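PDB 5O8P: L-lysine 6-monooxygenase involved in desferrioxamine biosynthesis from Erwinia amylovora CFBP1430, which probably catalyses the N-hydroxylation of cadaverine with FAD and NADPH, a step in the biosynthesis of the siderophore desferrioxamine. Local coordinates for residues K362-V367 against E385-G390; Q354-W359 against D374-V379. All blocks are in the same frame, centred on the assembly; numbering follows the deposited sequence.

Overall arrangement
Three of the four segments lie between strands 342-343 and 379-381; 385-390 follows the latter. The segments of the two contacts alternate. Contact 1 is buried, its centre about 16 Å from the centre of the chain, and uses the helix 386-389 near the FAD site. Contact 2 is partly buried, its centre about 24 Å from that of the chain, and joins two irregular loops. Their chemistry differs: an arginine over the face of a histidine and a valine against the helix in contact 1, long polar side chains reaching backbone carbonyls in contact 2. The two meet by a probable hydrogen bond, D366 N to Q358 O at 2.8 Å, and by packing of W359 on Y365.

Contact 1. Residues K362-V367 against E385-G390; sequences KDRYDV and ELHTHG
H387 has its CG between the backbone N and the carbonyl carbon (chi1 67°), which swings the imidazole toward loop 362-367, while R364 sets its CG anti to its own carbonyl carbon and then bends at chi3 to lie back over that ring. The two meet where a loop of this flavin-dependent N-hydroxylating monooxygenase packs on the short helix 386-389, whose N-cap position is E385. Guanidinium and imidazole planes are inclined by 24°, and the side chains slide past each other in opposite directions. R364 NH1 is 3.5 Å from H387 CB. R364 CB makes a CH-pi contact over the ring face, 4.0 Å from the H387 centroid. The opposite face of the guanidinium carries K362 CD, and salt bridges to D360 and D261 hold its nitrogens, which together fix the rotation of the group. At its edge the imidazole is a donor: H387 NE2 gives a hydrogen bond to Y365 O at 2.5 Å with an N-H...O angle of 152°, the acceptor near the ring plane, so the backbone carbonyl of the buried Y365 is met by a side chain of the helix. Beyond the inverse gamma turn centred on D366, V367 supplies the apolar part. Its CG2 packs 3.8 Å from E385 CB, and its CG1 sits 4.0 Å from H389 NE2, an atom that hydrogen-bonds to Q368 O. The E385 carboxylate forms a salt bridge with R402 through OE2, and the E385 side chain lies about 5 Å from that of N383, which binds FAD. E385 O gathers three donors, T388 N, H389 N and T388 OG1, which leaves the T388 hydroxyl oxygen against V367, its OG1 3.4 Å from V367 CB.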
loop_
_atom_site.group_PDB
_atom_site.type_symbol
_atom_site.label_atom_id
_atom_site.label_comp_id
_atom_site.label_asym_id
_atom_site.label_seq_id
_atom_site.Cartn_x
_atom_site.Cartn_y
_atom_site.Cartn_z
ATOM N N LYS B 362 28.047 2.284 -36.499
ATOM C CA LYS B 362 28.647 1.359 -35.534
ATOM C C LYS B 362 28.436 -0.137 -35.864
ATOM O O LYS B 362 28.612 -0.988 -34.990
ATOM C CB LYS B 362 28.117 1.680 -34.124
ATOM C CG LYS B 362 28.624 2.997 -33.546
ATOM C CD LYS B 362 28.261 3.161 -32.074
ATOM C CE LYS B 362 29.313 3.973 -31.326
ATOM N NZ LYS B 362 28.946 4.158 -29.895
ATOM N N ASP B 363 28.091 -0.453 -37.117
ATOM C CA ASP B 363 27.840 -1.843 -37.576
ATOM C C ASP B 363 26.729 -2.588 -36.817
ATOM O O ASP B 363 26.836 -3.785 -36.556
ATOM C CB ASP B 363 29.143 -2.678 -37.581
ATOM C CG ASP B 363 30.059 -2.328 -38.732
ATOM O OD1 ASP B 363 29.697 -2.625 -39.891
ATOM O OD2 ASP B 363 31.147 -1.773 -38.468
ATOM N N ARG B 364 25.667 -1.873 -36.454
ATOM C CA ARG B 364 24.431 -2.512 -35.983
ATOM C C ARG B 364 23.365 -2.174 -37.014
ATOM O O ARG B 364 23.600 -1.372 -37.935
ATOM C CB ARG B 364 24.004 -2.052 -34.585
ATOM C CG ARG B 364 25.116 -1.990 -33.555
ATOM C CD ARG B 364 24.811 -0.955 -32.505
ATOM N NE ARG B 364 24.754 0.417 -33.039
ATOM C CZ ARG B 364 24.600 1.523 -32.302
ATOM N NH1 ARG B 364 24.579 1.477 -30.969
ATOM N NH2 ARG B 364 24.568 2.706 -32.909
ATOM N N TYR B 365 22.201 -2.794 -36.875
ATOM C CA TYR B 365 21.117 -2.541 -37.808
ATOM C C TYR B 365 20.693 -1.065 -37.742
ATOM O O TYR B 365 20.404 -0.561 -36.652
ATOM C CB TYR B 365 19.884 -3.377 -37.477
ATOM C CG TYR B 365 20.048 -4.867 -37.337
ATOM C CD1 TYR B 365 20.887 -5.592 -38.177
ATOM C CD2 TYR B 365 19.319 -5.562 -36.381
ATOM C CE1 TYR B 365 21.021 -6.964 -38.041
ATOM C CE2 TYR B 365 19.439 -6.929 -36.241
ATOM C CZ TYR B 365 20.281 -7.620 -37.075
ATOM O OH TYR B 365 20.367 -8.967 -36.913
ATOM N N ASP B 366 20.651 -0.381 -38.882
ATOM C CA ASP B 366 20.070 0.958 -38.952
ATOM C C ASP B 366 18.549 0.831 -39.076
ATOM O O ASP B 366 17.974 0.959 -40.169
ATOM C CB ASP B 366 20.653 1.741 -40.135
ATOM C CG ASP B 366 20.189 3.193 -40.170
ATOM O OD1 ASP B 366 20.300 3.887 -39.132
ATOM O OD2 ASP B 366 19.716 3.628 -41.240
ATOM N N VAL B 367 17.895 0.614 -37.934
ATOM C CA VAL B 367 16.482 0.232 -37.915
ATOM C C VAL B 367 15.602 1.437 -38.254
ATOM O O VAL B 367 15.831 2.529 -37.740
ATOM C CB VAL B 367 16.034 -0.339 -36.546
ATOM C CG1 VAL B 367 14.648 -0.971 -36.665
ATOM C CG2 VAL B 367 17.036 -1.346 -36.014
ATOM N N GLU B 385 16.396 -3.288 -31.560
ATOM C CA GLU B 385 16.312 -1.887 -31.967
ATOM C C GLU B 385 16.417 -0.938 -30.760
ATOM O O GLU B 385 16.018 0.219 -30.874
ATOM C CB GLU B 385 15.015 -1.643 -32.782
ATOM C CG GLU B 385 13.679 -1.661 -32.012
ATOM C CD GLU B 385 13.078 -3.030 -31.760
ATOM O OE1 GLU B 385 13.793 -4.032 -31.879
ATOM O OE2 GLU B 385 11.889 -3.090 -31.402
ATOM N N LEU B 386 16.969 -1.414 -29.637
ATOM C CA LEU B 386 17.230 -0.576 -28.443
ATOM C C LEU B 386 18.038 0.704 -28.766
ATOM O O LEU B 386 17.806 1.777 -28.202
ATOM C CB LEU B 386 17.975 -1.410 -27.379
ATOM C CG LEU B 386 18.456 -0.825 -26.035
ATOM C CD1 LEU B 386 17.407 0.030 -25.335
ATOM C CD2 LEU B 386 18.905 -1.950 -25.110
ATOM N N HIS B 387 18.981 0.575 -29.687
ATOM C CA HIS B 387 19.855 1.686 -30.091
ATOM C C HIS B 387 19.171 2.765 -30.940
ATOM O O HIS B 387 19.691 3.862 -31.056
ATOM C CB HIS B 387 21.138 1.145 -30.760
ATOM C CG HIS B 387 20.912 0.475 -32.078
ATOM N ND1 HIS B 387 20.496 -0.840 -32.193
ATOM C CD2 HIS B 387 21.176 0.894 -33.333
ATOM C CE1 HIS B 387 20.429 -1.167 -33.472
ATOM N NE2 HIS B 387 20.840 -0.135 -34.183
ATOM N N THR B 388 18.028 2.449 -31.538
ATOM C CA THR B 388 17.264 3.386 -32.394
ATOM C C THR B 388 15.805 3.665 -31.965
ATOM O O THR B 388 15.233 4.651 -32.424
ATOM C CB THR B 388 17.171 2.829 -33.832
ATOM O OG1 THR B 388 16.595 1.512 -33.783
ATOM C CG2 THR B 388 18.522 2.783 -34.522
ATOM N N HIS B 389 15.202 2.799 -31.144
ATOM C CA HIS B 389 13.846 2.999 -30.603
ATOM C C HIS B 389 13.789 3.178 -29.082
ATOM O O HIS B 389 12.709 3.386 -28.531
ATOM C CB HIS B 389 12.946 1.832 -31.015
ATOM C CG HIS B 389 12.599 1.837 -32.464
ATOM N ND1 HIS B 389 11.304 2.002 -32.909
ATOM C CD2 HIS B 389 13.370 1.709 -33.569
ATOM C CE1 HIS B 389 11.290 1.964 -34.231
ATOM N NE2 HIS B 389 12.530 1.797 -34.657
ATOM N N GLY B 390 14.934 3.069 -28.415
ATOM C CA GLY B 390 15.085 3.497 -27.028
ATOM C C GLY B 390 14.786 2.424 -26.007
ATOM O O GLY B 390 14.597 1.260 -26.350
#

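Contact 2. Residues Q354-W359 against D374-V379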
loop_
_atom_site.group_PDB
_atom_site.type_symbol
_atom_site.label_atom_id
_atom_site.label_comp_id
_atom_site.label_asym_id
_atom_site.label_seq_id
_atom_site.Cartn_x
_atom_site.Cartn_y
_atom_site.Cartn_z
ATOM N N GLN B 354 23.590 -9.760 -45.739
ATOM C CA GLN B 354 24.335 -8.569 -45.297
ATOM C C GLN B 354 24.157 -7.400 -46.262
ATOM O O GLN B 354 23.824 -6.300 -45.844
ATOM C CB GLN B 354 25.826 -8.853 -45.099
ATOM C CG GLN B 354 26.159 -9.257 -43.667
ATOM C CD GLN B 354 27.575 -9.755 -43.472
ATOM O OE1 GLN B 354 28.368 -9.893 -44.415
ATOM N NE2 GLN B 354 27.905 -10.036 -42.219
ATOM N N GLN B 355 24.356 -7.648 -47.550
ATOM C CA GLN B 355 24.201 -6.609 -48.563
ATOM C C GLN B 355 22.766 -6.006 -48.626
ATOM O O GLN B 355 22.616 -4.852 -49.022
ATOM C CB GLN B 355 24.746 -7.082 -49.951
ATOM C CG GLN B 355 23.822 -7.893 -50.885
ATOM C CD GLN B 355 23.552 -9.349 -50.458
ATOM O OE1 GLN B 355 24.209 -9.892 -49.559
ATOM N NE2 GLN B 355 22.543 -9.958 -51.078
ATOM N N ARG B 356 21.748 -6.745 -48.186
ATOM C CA ARG B 356 20.340 -6.284 -48.195
ATOM C C ARG B 356 19.911 -5.486 -46.948
ATOM O O ARG B 356 18.778 -4.976 -46.898
ATOM C CB ARG B 356 19.366 -7.467 -48.279
ATOM C CG ARG B 356 19.642 -8.562 -49.276
ATOM C CD ARG B 356 18.878 -8.433 -50.573
ATOM N NE ARG B 356 17.469 -8.025 -50.446
ATOM C CZ ARG B 356 16.786 -7.427 -51.427
ATOM N NH1 ARG B 356 17.338 -7.170 -52.616
ATOM N NH2 ARG B 356 15.531 -7.071 -51.228
ATOM N N ILE B 357 20.797 -5.388 -45.953
ATOM C CA ILE B 357 20.491 -4.786 -44.664
ATOM C C ILE B 357 21.140 -3.400 -44.579
ATOM O O ILE B 357 22.283 -3.228 -45.008
ATOM C CB ILE B 357 20.975 -5.711 -43.527
ATOM C CG1 ILE B 357 19.988 -6.872 -43.387
ATOM C CG2 ILE B 357 21.120 -4.964 -42.207
ATOM C CD1 ILE B 357 20.424 -7.971 -42.440
ATOM N N GLN B 358 20.412 -2.431 -44.018
ATOM C CA GLN B 358 20.955 -1.092 -43.789
ATOM C C GLN B 358 21.743 -1.106 -42.487
ATOM O O GLN B 358 21.174 -1.380 -41.431
ATOM C CB GLN B 358 19.839 -0.045 -43.703
ATOM C CG GLN B 358 18.939 0.004 -44.917
ATOM C CD GLN B 358 18.059 1.233 -44.948
ATOM O OE1 GLN B 358 18.557 2.347 -44.932
ATOM N NE2 GLN B 358 16.748 1.034 -45.019
ATOM N N TRP B 359 23.043 -0.835 -42.570
ATOM C CA TRP B 359 23.902 -0.768 -41.387
ATOM C C TRP B 359 24.217 0.687 -41.061
ATOM O O TRP B 359 24.358 1.505 -41.966
ATOM C CB TRP B 359 25.193 -1.560 -41.622
ATOM C CG TRP B 359 24.944 -3.003 -42.016
ATOM C CD1 TRP B 359 24.786 -3.487 -43.279
ATOM C CD2 TRP B 359 24.810 -4.136 -41.135
ATOM N NE1 TRP B 359 24.565 -4.839 -43.241
ATOM C CE2 TRP B 359 24.581 -5.264 -41.939
ATOM C CE3 TRP B 359 24.878 -4.304 -39.744
ATOM C CZ2 TRP B 359 24.406 -6.548 -41.402
ATOM C CZ3 TRP B 359 24.690 -5.584 -39.208
ATOM C CH2 TRP B 359 24.463 -6.683 -40.038
ATOM N N ASP B 374 15.853 -3.584 -43.795
ATOM C CA ASP B 374 16.196 -3.603 -45.214
ATOM C C ASP B 374 15.740 -2.300 -45.858
ATOM O O ASP B 374 15.227 -1.405 -45.171
ATOM C CB ASP B 374 15.548 -4.809 -45.905
ATOM C CG ASP B 374 14.038 -4.717 -45.943
ATOM O OD1 ASP B 374 13.452 -4.549 -44.850
ATOM O OD2 ASP B 374 13.423 -4.806 -47.038
ATOM N N ARG B 375 15.926 -2.213 -47.173
ATOM C CA ARG B 375 15.581 -1.023 -47.938
ATOM C C ARG B 375 14.196 -1.093 -48.593
ATOM O O ARG B 375 13.860 -0.211 -49.387
ATOM C CB ARG B 375 16.661 -0.778 -48.997
ATOM C CG ARG B 375 18.071 -0.701 -48.435
ATOM C CD ARG B 375 19.110 -0.451 -49.512
ATOM N NE ARG B 375 20.448 -0.326 -48.927
ATOM C CZ ARG B 375 21.236 -1.339 -48.548
ATOM N NH1 ARG B 375 20.865 -2.612 -48.675
ATOM N NH2 ARG B 375 22.426 -1.074 -48.021
ATOM N N HIS B 376 13.394 -2.118 -48.271
ATOM C CA HIS B 376 12.086 -2.337 -48.921
ATOM C C HIS B 376 10.943 -2.816 -47.995
ATOM O O HIS B 376 9.932 -3.310 -48.487
ATOM C CB HIS B 376 12.248 -3.324 -50.096
ATOM C CG HIS B 376 13.229 -2.881 -51.140
ATOM N ND1 HIS B 376 14.535 -3.326 -51.174
ATOM C CD2 HIS B 376 13.098 -2.026 -52.181
ATOM C CE1 HIS B 376 15.168 -2.773 -52.190
ATOM N NE2 HIS B 376 14.318 -1.977 -52.816
ATOM N N ASN B 377 11.075 -2.639 -46.679
ATOM C CA ASN B 377 10.038 -3.047 -45.703
ATOM C C ASN B 377 9.660 -4.525 -45.779
ATOM O O ASN B 377 8.481 -4.882 -45.852
ATOM C CB ASN B 377 8.791 -2.164 -45.831
ATOM C CG ASN B 377 9.126 -0.696 -45.748
ATOM O OD1 ASN B 377 10.009 -0.300 -44.997
ATOM N ND2 ASN B 377 8.431 0.119 -46.528
ATOM N N GLN B 378 10.689 -5.363 -45.742
ATOM C CA GLN B 378 10.551 -6.818 -45.809
ATOM C C GLN B 378 11.229 -7.612 -44.672
ATOM O O GLN B 378 10.745 -8.675 -44.302
ATOM C CB GLN B 378 11.074 -7.314 -47.152
ATOM C CG GLN B 378 10.337 -6.762 -48.355
ATOM C CD GLN B 378 10.911 -7.272 -49.652
ATOM O OE1 GLN B 378 12.131 -7.317 -49.838
ATOM N NE2 GLN B 378 10.037 -7.666 -50.558
ATOM N N VAL B 379 12.338 -7.115 -44.135
ATOM C CA VAL B 379 13.040 -7.773 -43.051
ATOM C C VAL B 379 12.830 -6.913 -41.821
ATOM O O VAL B 379 13.331 -5.794 -41.774
ATOM C CB VAL B 379 14.543 -7.889 -43.350
ATOM C CG1 VAL B 379 15.256 -8.657 -42.242
ATOM C CG2 VAL B 379 14.750 -8.571 -44.673
#
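The backbones of loops 354-359 and 374-379 come nearest where I357 CA lies 4.5 Å from D374 CA, and just beside this point D374 CA approaches R356 O at 3.4 Å in a CA-H...O contact. Two side chains then bind carbonyls in exchange. R375, extended from CG to NE, carries its guanidinium to the backbone of 354-356, which has helical phi/psi without the regular bonds; NH1 donates to Q355 O at 2.9 Å (N-H...O angle 144°), the acceptor tilted from the guanidinium plane. In the other direction Q358, extended beyond CG, gives NE2 to D374 O at 2.9 Å; this bond is fairly straight (163°), with the acceptor in the amide plane but the donor well above the carbonyl plane. The two chains lean on each other, Q358 CG being 3.7 Å from R375 CG and over one guanidinium face, toward its rim. W359 NE1 and I357 N reach Q354 O from opposite faces of its plane. The D374 carboxylate organises its own loop: OD2 takes H376 N at 3.0 Å, an Asx turn, while OD1 accepts Q378 N on its syn side and V379 N from above the carboxylate plane. R356, bent at chi2 and chi3, brings NH2 to 3.7 Å from Q378 OE1, near the guanidinium plane, and close to H376 ND1, contacts rather than hydrogen bonds. It also meets Y128 of strand 121-129 by cation-pi and Y135 OH of strand 134-141 through NE. Q378 and V379 rest on Y135 too, and the Q378 backbone bonds to L155, where strand 379-381 enters the mixed sheet parallel to strand 155-157.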